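Acarbose Kinase Mak1 (Uncultured bacterium, PDB 6WB4) phosphorylates acarbose, and so probably inactivates this antidiabetic drug, as a pfkB-family carbohydrate kinase that uses ATP. Local coordinates at residues B[151-156]-B[276-281]; B[161-166]-B[192-197]; B[238-241]-B[246-249]. All coordinates share one frame; numbering follows the deposited sequence.

Interaction 1: B[151-156]-B[276-281]; sequences RSRHVH and HYLDHG
Arg153 reaches across to the backbone carbonyl of Leu278, tying strand 152-157 to helix 265-280 near its C-terminal end. This is helix-on-sheet packing in the alpha/beta fold of pfkB-family kinases. The stronger bond runs from Arg153 NH2 to Leu278 O at 2.5 Å with an N-H...O angle of 151°, and it lies in the carbonyl plane on a lone pair. Arg153 NH1 adds a weak second bond to the same Leu278 O, 3.2 Å away, so one acceptor takes both terminal nitrogens. Near the C-terminal end of a helix, such an acceptor would probably be electrostatically favourable for a guanidinium. An extended chain from CG to NE gives Arg153 the length it needs. Asp279 OD1 lies 4.6 Å from Arg153 NH1, beyond a salt bridge, and Asp279 OD2 pairs instead with Arg76. The ring of His154 has both nitrogens satisfied: ND1 bonds to Ser176 OG and NE2 to Ser178 OG, on the neighbouring strand. Toward Leu278, His154 offers its CB, which meets Leu278 CD2 at 3.9 Å. Within the helix, His276 O accepts from both Asp279 N and His280 N. Leu278 CD2 also sits over one face of the Arg153 guanidinium, 3.6 Å above its plane and offset toward the rim.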
loop_
_atom_site.group_PDB
_atom_site.type_symbol
_atom_site.label_atom_id
_atom_site.label_comp_id
_atom_site.label_asym_id
_atom_site.label_seq_id
_atom_site.Cartn_x
_atom_site.Cartn_y
_atom_site.Cartn_z
ATOM N N ARG B 151 -32.144 -14.311 -7.810
ATOM C CA ARG B 151 -32.726 -12.992 -7.604
ATOM C C ARG B 151 -32.223 -11.975 -8.629
ATOM O O ARG B 151 -32.538 -10.787 -8.536
ATOM C CB ARG B 151 -32.408 -12.498 -6.187
ATOM C CG ARG B 151 -32.973 -13.377 -5.074
ATOM C CD ARG B 151 -32.788 -12.748 -3.695
ATOM N NE ARG B 151 -33.356 -13.572 -2.625
ATOM C CZ ARG B 151 -34.597 -13.453 -2.154
ATOM N NH1 ARG B 151 -35.420 -12.544 -2.661
ATOM N NH2 ARG B 151 -35.019 -14.252 -1.178
ATOM N N SER B 152 -31.438 -12.431 -9.603
ATOM C CA SER B 152 -30.841 -11.514 -10.573
ATOM C C SER B 152 -31.194 -11.810 -12.022
ATOM O O SER B 152 -31.334 -12.970 -12.430
ATOM C CB SER B 152 -29.325 -11.506 -10.425
ATOM O OG SER B 152 -28.951 -11.082 -9.125
ATOM N N ARG B 153 -31.271 -10.741 -12.808
ATOM C CA ARG B 153 -31.697 -10.838 -14.193
ATOM C C ARG B 153 -30.529 -11.124 -15.131
ATOM O O ARG B 153 -30.647 -11.912 -16.063
ATOM C CB ARG B 153 -32.402 -9.552 -14.624
ATOM C CG ARG B 153 -32.890 -9.608 -16.049
ATOM C CD ARG B 153 -33.463 -8.294 -16.536
ATOM N NE ARG B 153 -33.460 -8.265 -17.997
ATOM C CZ ARG B 153 -33.631 -7.169 -18.731
ATOM N NH1 ARG B 153 -33.844 -5.993 -18.143
ATOM N NH2 ARG B 153 -33.601 -7.258 -20.056
ATOM N N HIS B 154 -29.401 -10.481 -14.870
ATOM C CA HIS B 154 -28.199 -10.692 -15.649
ATOM C C HIS B 154 -27.010 -10.889 -14.704
ATOM O O HIS B 154 -26.962 -10.304 -13.626
ATOM C CB HIS B 154 -27.964 -9.508 -16.580
ATOM C CG HIS B 154 -26.677 -9.578 -17.340
ATOM N ND1 HIS B 154 -26.587 -10.122 -18.603
ATOM C CD2 HIS B 154 -25.419 -9.197 -17.006
ATOM C CE1 HIS B 154 -25.336 -10.052 -19.022
ATOM N NE2 HIS B 154 -24.607 -9.499 -18.070
ATOM N N VAL B 155 -26.054 -11.713 -15.111
ATOM C CA VAL B 155 -24.927 -12.047 -14.263
ATOM C C VAL B 155 -23.613 -11.750 -14.988
ATOM O O VAL B 155 -23.306 -12.366 -16.011
ATOM C CB VAL B 155 -24.988 -13.527 -13.833
ATOM C CG1 VAL B 155 -23.780 -13.895 -12.994
ATOM C CG2 VAL B 155 -26.280 -13.794 -13.061
ATOM N N HIS B 156 -22.855 -10.782 -14.468
ATOM C CA HIS B 156 -21.558 -10.427 -15.039
ATOM C C HIS B 156 -20.457 -11.082 -14.223
ATOM O O HIS B 156 -20.413 -10.957 -12.998
ATOM C CB HIS B 156 -21.367 -8.919 -15.085
ATOM C CG HIS B 156 -20.049 -8.498 -15.657
ATOM N ND1 HIS B 156 -19.786 -8.522 -17.009
ATOM C CD2 HIS B 156 -18.921 -8.045 -15.060
ATOM C CE1 HIS B 156 -18.555 -8.096 -17.222
ATOM N NE2 HIS B 156 -18.008 -7.799 -16.055
ATOM N N HIS B 276 -27.998 -0.371 -21.250
ATOM C CA HIS B 276 -28.728 -0.083 -22.473
ATOM C C HIS B 276 -29.272 -1.352 -23.118
ATOM O O HIS B 276 -30.453 -1.429 -23.447
ATOM C CB HIS B 276 -27.835 0.640 -23.472
ATOM C CG HIS B 276 -28.586 1.247 -24.615
ATOM N ND1 HIS B 276 -28.902 0.542 -25.757
ATOM C CD2 HIS B 276 -29.074 2.497 -24.798
ATOM C CE1 HIS B 276 -29.554 1.331 -26.593
ATOM N NE2 HIS B 276 -29.672 2.522 -26.035
ATOM N N TYR B 277 -28.404 -2.348 -23.280
ATOM C CA TYR B 277 -28.748 -3.554 -24.025
ATOM C C TYR B 277 -29.868 -4.321 -23.345
ATOM O O TYR B 277 -30.776 -4.802 -24.009
ATOM C CB TYR B 277 -27.525 -4.455 -24.205
ATOM C CG TYR B 277 -27.763 -5.589 -25.172
ATOM C CD1 TYR B 277 -27.713 -5.372 -26.545
ATOM C CD2 TYR B 277 -28.041 -6.870 -24.724
ATOM C CE1 TYR B 277 -27.933 -6.402 -27.447
ATOM C CE2 TYR B 277 -28.261 -7.908 -25.620
ATOM C CZ TYR B 277 -28.208 -7.669 -26.982
ATOM O OH TYR B 277 -28.430 -8.700 -27.882
ATOM N N LEU B 278 -29.796 -4.430 -22.023
ATOM C CA LEU B 278 -30.836 -5.096 -21.245
ATOM C C LEU B 278 -32.200 -4.406 -21.361
ATOM O O LEU B 278 -33.237 -5.029 -21.140
ATOM C CB LEU B 278 -30.432 -5.172 -19.768
ATOM C CG LEU B 278 -29.346 -6.165 -19.353
ATOM C CD1 LEU B 278 -28.764 -5.785 -17.992
ATOM C CD2 LEU B 278 -29.889 -7.585 -19.321
ATOM N N ASP B 279 -32.197 -3.120 -21.695
ATOM C CA ASP B 279 -33.443 -2.382 -21.864
ATOM C C ASP B 279 -33.961 -2.458 -23.294
ATOM O O ASP B 279 -35.116 -2.809 -23.513
ATOM C CB ASP B 279 -33.276 -0.919 -21.449
ATOM C CG ASP B 279 -33.827 -0.643 -20.064
ATOM O OD1 ASP B 279 -33.782 -1.558 -19.214
ATOM O OD2 ASP B 279 -34.310 0.486 -19.827
ATOM N N HIS B 280 -33.114 -2.106 -24.256
ATOM C CA HIS B 280 -33.541 -1.976 -25.645
ATOM C C HIS B 280 -33.273 -3.216 -26.490
ATOM O O HIS B 280 -34.079 -3.570 -27.342
ATOM C CB HIS B 280 -32.868 -0.762 -26.292
ATOM C CG HIS B 280 -33.215 0.538 -25.639
ATOM N ND1 HIS B 280 -32.706 0.920 -24.417
ATOM C CD2 HIS B 280 -34.009 1.554 -26.050
ATOM C CE1 HIS B 280 -33.182 2.108 -24.095
ATOM N NE2 HIS B 280 -33.972 2.517 -25.072
ATOM N N GLY B 281 -32.135 -3.858 -26.283
ATOM C CA GLY B 281 -31.843 -5.079 -27.002
ATOM C C GLY B 281 -31.079 -4.829 -28.283
ATOM O O GLY B 281 -30.678 -5.773 -28.959
#

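Interaction 2: B[161-166]-B[192-197]; sequences NWARYA and KDFAYG
Arg164 of helix 163-172 meets Asp193 and Phe194 of the short helix 192-195 along most of its length. Its CB touches Phe194 CZ at 3.8 Å. The next atom, CG, lies over the centre of the Tyr165 ring of its own segment. CD passes Asp193 OD2 at 3.6 Å, and a bend at chi3 (64°) turns NE back toward Asn161; the flat guanidinium then directs NH1 to Asp193. NE bonds to Asn161 O at 2.9 Å and also to Asn161 OD1, which receives NH2 as well at 3.1 Å from that Arg164 nitrogen. Asn161 is thus gripped side-on by NE and NH2, through its backbone O and its side-chain OD1. NH1 forms the salt bridge, with Arg164 NH1 and Asp193 OD2 2.6 Å apart, close to the guanidinium plane and on the anti lone pair of the carboxylate oxygen. Phe194 CE2 stands over one guanidinium face, 3.7 Å above the plane, while the ring itself is tipped 63° from it. Tyr190, which lines the glycan pocket, accepts from Arg164 NH2 through its carbonyl and adds a cation-pi contact, so Arg164 is a plausible second-shell support for that pocket. Trp162, whose CB points away from segment 192-197, packs on Leu144 of helix 143-151 and on strand 78-84, while Ala163 and Phe194, in contact with each other, both rest on Val157 of strand 152-157.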
loop_
_atom_site.group_PDB
_atom_site.type_symbol
_atom_site.label_atom_id
_atom_site.label_comp_id
_atom_site.label_asym_id
_atom_site.label_seq_id
_atom_site.Cartn_x
_atom_site.Cartn_y
_atom_site.Cartn_z
ATOM N N ASN B 161 -10.919 -17.570 -10.686
ATOM C CA ASN B 161 -10.767 -18.938 -11.158
ATOM C C ASN B 161 -11.977 -19.808 -10.836
ATOM O O ASN B 161 -12.373 -20.655 -11.640
ATOM C CB ASN B 161 -9.503 -19.553 -10.572
ATOM C CG ASN B 161 -9.188 -20.912 -11.164
ATOM O OD1 ASN B 161 -9.530 -21.198 -12.313
ATOM N ND2 ASN B 161 -8.518 -21.754 -10.383
ATOM N N TRP B 162 -12.572 -19.589 -9.667
ATOM C CA TRP B 162 -13.742 -20.361 -9.261
ATOM C C TRP B 162 -15.000 -19.848 -9.963
ATOM O O TRP B 162 -16.011 -20.549 -10.042
ATOM C CB TRP B 162 -13.927 -20.317 -7.738
ATOM C CG TRP B 162 -13.923 -18.929 -7.160
ATOM C CD1 TRP B 162 -12.848 -18.264 -6.638
ATOM C CD2 TRP B 162 -15.042 -18.037 -7.039
ATOM N NE1 TRP B 162 -13.228 -17.024 -6.201
ATOM C CE2 TRP B 162 -14.567 -16.855 -6.434
ATOM C CE3 TRP B 162 -16.397 -18.128 -7.373
ATOM C CZ2 TRP B 162 -15.399 -15.765 -6.162
ATOM C CZ3 TRP B 162 -17.222 -17.045 -7.109
ATOM C CH2 TRP B 162 -16.719 -15.876 -6.510
ATOM N N ALA B 163 -14.934 -18.621 -10.469
ATOM C CA ALA B 163 -16.109 -17.988 -11.061
ATOM C C ALA B 163 -16.531 -18.661 -12.372
ATOM O O ALA B 163 -17.657 -18.468 -12.846
ATOM C CB ALA B 163 -15.848 -16.507 -11.283
ATOM N N ARG B 164 -15.631 -19.443 -12.966
ATOM C CA ARG B 164 -15.987 -20.210 -14.159
ATOM C C ARG B 164 -17.212 -21.101 -13.889
ATOM O O ARG B 164 -18.031 -21.324 -14.782
ATOM C CB ARG B 164 -14.793 -21.047 -14.658
ATOM C CG ARG B 164 -14.343 -22.171 -13.724
ATOM C CD ARG B 164 -13.038 -22.849 -14.188
ATOM N NE ARG B 164 -11.895 -21.936 -14.187
ATOM C CZ ARG B 164 -11.335 -21.442 -15.287
ATOM N NH1 ARG B 164 -11.807 -21.789 -16.473
ATOM N NH2 ARG B 164 -10.304 -20.609 -15.209
ATOM N N TYR B 165 -17.355 -21.570 -12.650
ATOM C CA TYR B 165 -18.453 -22.461 -12.302
ATOM C C TYR B 165 -19.734 -21.674 -12.032
ATOM O O TYR B 165 -20.848 -22.178 -12.224
ATOM C CB TYR B 165 -18.087 -23.315 -11.087
ATOM C CG TYR B 165 -16.792 -24.069 -11.254
ATOM C CD1 TYR B 165 -16.700 -25.155 -12.109
ATOM C CD2 TYR B 165 -15.655 -23.688 -10.555
ATOM C CE1 TYR B 165 -15.501 -25.839 -12.268
ATOM C CE2 TYR B 165 -14.458 -24.368 -10.705
ATOM C CZ TYR B 165 -14.389 -25.438 -11.559
ATOM O OH TYR B 165 -13.196 -26.104 -11.699
ATOM N N ALA B 166 -19.565 -20.427 -11.607
ATOM C CA ALA B 166 -20.688 -19.521 -11.452
ATOM C C ALA B 166 -21.268 -19.181 -12.820
ATOM O O ALA B 166 -22.486 -19.078 -12.985
ATOM C CB ALA B 166 -20.259 -18.261 -10.723
ATOM N N LYS B 192 -10.417 -19.392 -21.397
ATOM C CA LYS B 192 -11.279 -19.964 -22.426
ATOM C C LYS B 192 -12.694 -20.307 -21.941
ATOM O O LYS B 192 -13.667 -20.067 -22.659
ATOM C CB LYS B 192 -10.598 -21.191 -23.034
ATOM C CG LYS B 192 -9.559 -20.828 -24.095
ATOM C CD LYS B 192 -8.794 -22.047 -24.586
ATOM C CE LYS B 192 -7.660 -21.656 -25.527
ATOM N NZ LYS B 192 -6.826 -22.829 -25.911
ATOM N N ASP B 193 -12.813 -20.836 -20.726
ATOM C CA ASP B 193 -14.126 -21.142 -20.163
ATOM C C ASP B 193 -15.036 -19.912 -20.168
ATOM O O ASP B 193 -16.235 -20.006 -20.432
ATOM C CB ASP B 193 -13.987 -21.663 -18.733
ATOM C CG ASP B 193 -13.794 -23.163 -18.671
ATOM O OD1 ASP B 193 -14.318 -23.866 -19.558
ATOM O OD2 ASP B 193 -13.138 -23.639 -17.721
ATOM N N PHE B 194 -14.450 -18.759 -19.869
ATOM C CA PHE B 194 -15.170 -17.499 -19.862
ATOM C C PHE B 194 -15.435 -17.006 -21.281
ATOM O O PHE B 194 -16.534 -16.537 -21.598
ATOM C CB PHE B 194 -14.384 -16.444 -19.093
ATOM C CG PHE B 194 -14.112 -16.802 -17.657
ATOM C CD1 PHE B 194 -15.042 -16.530 -16.673
ATOM C CD2 PHE B 194 -12.908 -17.372 -17.287
ATOM C CE1 PHE B 194 -14.783 -16.839 -15.350
ATOM C CE2 PHE B 194 -12.643 -17.677 -15.966
ATOM C CZ PHE B 194 -13.581 -17.410 -14.997
ATOM N N ALA B 195 -14.420 -17.117 -22.135
ATOM C CA ALA B 195 -14.528 -16.684 -23.523
ATOM C C ALA B 195 -15.596 -17.467 -24.275
ATOM O O ALA B 195 -16.310 -16.901 -25.099
ATOM C CB ALA B 195 -13.192 -16.817 -24.222
ATOM N N TYR B 196 -15.706 -18.766 -23.993
ATOM C CA TYR B 196 -16.640 -19.626 -24.727
ATOM C C TYR B 196 -17.946 -19.818 -23.971
ATOM O O TYR B 196 -18.873 -20.455 -24.473
ATOM C CB TYR B 196 -16.023 -21.002 -25.005
ATOM C CG TYR B 196 -14.693 -20.973 -25.722
ATOM C CD1 TYR B 196 -14.344 -19.918 -26.556
ATOM C CD2 TYR B 196 -13.783 -22.009 -25.563
ATOM C CE1 TYR B 196 -13.123 -19.899 -27.208
ATOM C CE2 TYR B 196 -12.564 -21.999 -26.205
ATOM C CZ TYR B 196 -12.236 -20.945 -27.026
ATOM O OH TYR B 196 -11.017 -20.940 -27.662
ATOM N N GLY B 197 -18.017 -19.277 -22.763
ATOM C CA GLY B 197 -19.129 -19.573 -21.882
ATOM C C GLY B 197 -20.109 -18.439 -21.633
ATOM O O GLY B 197 -21.157 -18.658 -21.024
#

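Interaction 3: B[238-241]-B[246-249]; sequences VWRR and PLRI
The ring of Pro246 runs alongside the indole of Trp239 in the same direction and lies nearly flat over it. Pro246 CB stands 3.6 Å from the centroid of the six-membered ring of Trp239 and only 12° off its normal, a CH-pi contact over the face. Pro246 CD adds to the cover, 3.7 Å from Trp239 CZ3. The pair belongs to the beta hairpin 236-240/247-249, whose segment axes are antiparallel at 161°. Val238 and Leu247 form its hydrogen-bonded pair: Val238 N to Leu247 O and Leu247 N to Val238 O both measure 2.7 Å. Val238 and Leu247 turn to the same face of the sheet. There Val238 CG2 meets Ile249 CD1 at 3.5 Å, the two side chains crossing at a slant. Val238 and Ile249 both touch Ala287 of helix 283-298. Arg240 bends at chi3 to lay its guanidinium across Leu247, whose CD2 is 3.7 Å above the centre of the plane, and its NH2 is paired with Asp243 in the turn. The indole NE1 bonds to Glu211 at the start of helix 211-221. Each polar end named here thus has a partner beyond the two segments, which implies that these side chains bind each other chiefly through dispersion and CH-pi contact, while the backbone bonds fix the register.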
loop_
_atom_site.group_PDB
_atom_site.type_symbol
_atom_site.label_atom_id
_atom_site.label_comp_id
_atom_site.label_asym_id
_atom_site.label_seq_id
_atom_site.Cartn_x
_atom_site.Cartn_y
_atom_site.Cartn_z
ATOM N N VAL B 238 -17.008 -4.034 -32.421
ATOM C CA VAL B 238 -17.989 -5.038 -32.032
ATOM C C VAL B 238 -18.220 -6.066 -33.131
ATOM O O VAL B 238 -18.650 -5.736 -34.238
ATOM C CB VAL B 238 -19.343 -4.396 -31.667
ATOM C CG1 VAL B 238 -20.348 -5.466 -31.298
ATOM C CG2 VAL B 238 -19.180 -3.416 -30.517
ATOM N N TRP B 239 -17.928 -7.320 -32.819
ATOM C CA TRP B 239 -18.135 -8.405 -33.757
ATOM C C TRP B 239 -19.396 -9.178 -33.437
ATOM O O TRP B 239 -19.581 -9.591 -32.299
ATOM C CB TRP B 239 -16.951 -9.368 -33.729
ATOM C CG TRP B 239 -15.631 -8.739 -33.969
ATOM C CD1 TRP B 239 -14.877 -8.039 -33.075
ATOM C CD2 TRP B 239 -14.881 -8.787 -35.180
ATOM N NE1 TRP B 239 -13.709 -7.630 -33.665
ATOM C CE2 TRP B 239 -13.687 -8.079 -34.961
ATOM C CE3 TRP B 239 -15.108 -9.353 -36.441
ATOM C CZ2 TRP B 239 -12.721 -7.922 -35.948
ATOM C CZ3 TRP B 239 -14.152 -9.193 -37.420
ATOM C CH2 TRP B 239 -12.971 -8.488 -37.169
ATOM N N ARG B 240 -20.240 -9.399 -34.443
ATOM C CA ARG B 240 -21.408 -10.271 -34.311
ATOM C C ARG B 240 -21.194 -11.559 -35.108
ATOM O O ARG B 240 -20.328 -11.609 -35.979
ATOM C CB ARG B 240 -22.683 -9.567 -34.786
ATOM C CG ARG B 240 -22.913 -8.225 -34.119
ATOM C CD ARG B 240 -24.102 -7.480 -34.689
ATOM N NE ARG B 240 -23.872 -6.975 -36.036
ATOM C CZ ARG B 240 -24.649 -6.071 -36.624
ATOM N NH1 ARG B 240 -25.698 -5.582 -35.974
ATOM N NH2 ARG B 240 -24.383 -5.654 -37.854
ATOM N N ARG B 241 -21.982 -12.592 -34.810
ATOM C CA ARG B 241 -21.911 -13.851 -35.556
ATOM C C ARG B 241 -22.137 -13.680 -37.056
ATOM O O ARG B 241 -21.260 -14.000 -37.861
ATOM C CB ARG B 241 -22.923 -14.864 -35.010
ATOM C CG ARG B 241 -22.390 -15.728 -33.879
ATOM C CD ARG B 241 -23.380 -16.811 -33.469
ATOM N NE ARG B 241 -23.005 -17.427 -32.198
ATOM C CZ ARG B 241 -22.083 -18.378 -32.065
ATOM N NH1 ARG B 241 -21.439 -18.844 -33.131
ATOM N NH2 ARG B 241 -21.807 -18.872 -30.862
ATOM N N PRO B 246 -16.460 -6.145 -38.460
ATOM C CA PRO B 246 -16.706 -5.559 -37.140
ATOM C C PRO B 246 -17.502 -4.265 -37.230
ATOM O O PRO B 246 -17.283 -3.482 -38.154
ATOM C CB PRO B 246 -15.298 -5.287 -36.612
ATOM C CG PRO B 246 -14.493 -5.040 -37.836
ATOM C CD PRO B 246 -15.079 -5.914 -38.917
ATOM N N LEU B 247 -18.417 -4.050 -36.291
ATOM C CA LEU B 247 -19.010 -2.728 -36.109
ATOM C C LEU B 247 -17.994 -1.847 -35.403
ATOM O O LEU B 247 -17.526 -2.175 -34.312
ATOM C CB LEU B 247 -20.314 -2.805 -35.309
ATOM C CG LEU B 247 -21.607 -2.846 -36.129
ATOM C CD1 LEU B 247 -21.525 -3.892 -37.242
ATOM C CD2 LEU B 247 -22.801 -3.118 -35.227
ATOM N N ARG B 248 -17.631 -0.742 -36.038
ATOM C CA ARG B 248 -16.622 0.146 -35.479
ATOM C C ARG B 248 -17.257 1.333 -34.759
ATOM O O ARG B 248 -18.106 2.019 -35.324
ATOM C CB ARG B 248 -15.696 0.620 -36.596
ATOM C CG ARG B 248 -15.022 -0.539 -37.331
ATOM C CD ARG B 248 -14.067 -0.068 -38.412
ATOM N NE ARG B 248 -12.897 -0.935 -38.505
ATOM C CZ ARG B 248 -12.857 -2.057 -39.216
ATOM N NH1 ARG B 248 -13.924 -2.452 -39.901
ATOM N NH2 ARG B 248 -11.748 -2.784 -39.245
ATOM N N ILE B 249 -16.861 1.566 -33.510
ATOM C CA ILE B 249 -17.430 2.667 -32.731
ATOM C C ILE B 249 -16.358 3.655 -32.303
ATOM O O ILE B 249 -15.557 3.375 -31.413
ATOM C CB ILE B 249 -18.182 2.182 -31.473
ATOM C CG1 ILE B 249 -19.334 1.256 -31.855
ATOM C CG2 ILE B 249 -18.775 3.361 -30.734
ATOM C CD1 ILE B 249 -18.952 -0.175 -31.920
#

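How the interactions relate
Along the chain, interactions 2 and 3 follow one another, and both fall between the two segments that interaction 1 brings together. Their centres are 19 to 23 Å apart and none touches another. Interaction 1 joins central strand 152-157 to helix 265-280, while interaction 3 is the hairpin at one edge of the same ten-stranded sheet, where strand 247-249 is outermost. Strand 152-157 leads directly to helix 163-172 of interaction 2, which packs beside the sheet toward the glycan pocket. Ile249 of interaction 3 lies about 6 Å from bound ATP at nearest atoms. The three contacts thus sample the middle of the sheet, its edge near the ATP, and the surroundings of the glycan pocket.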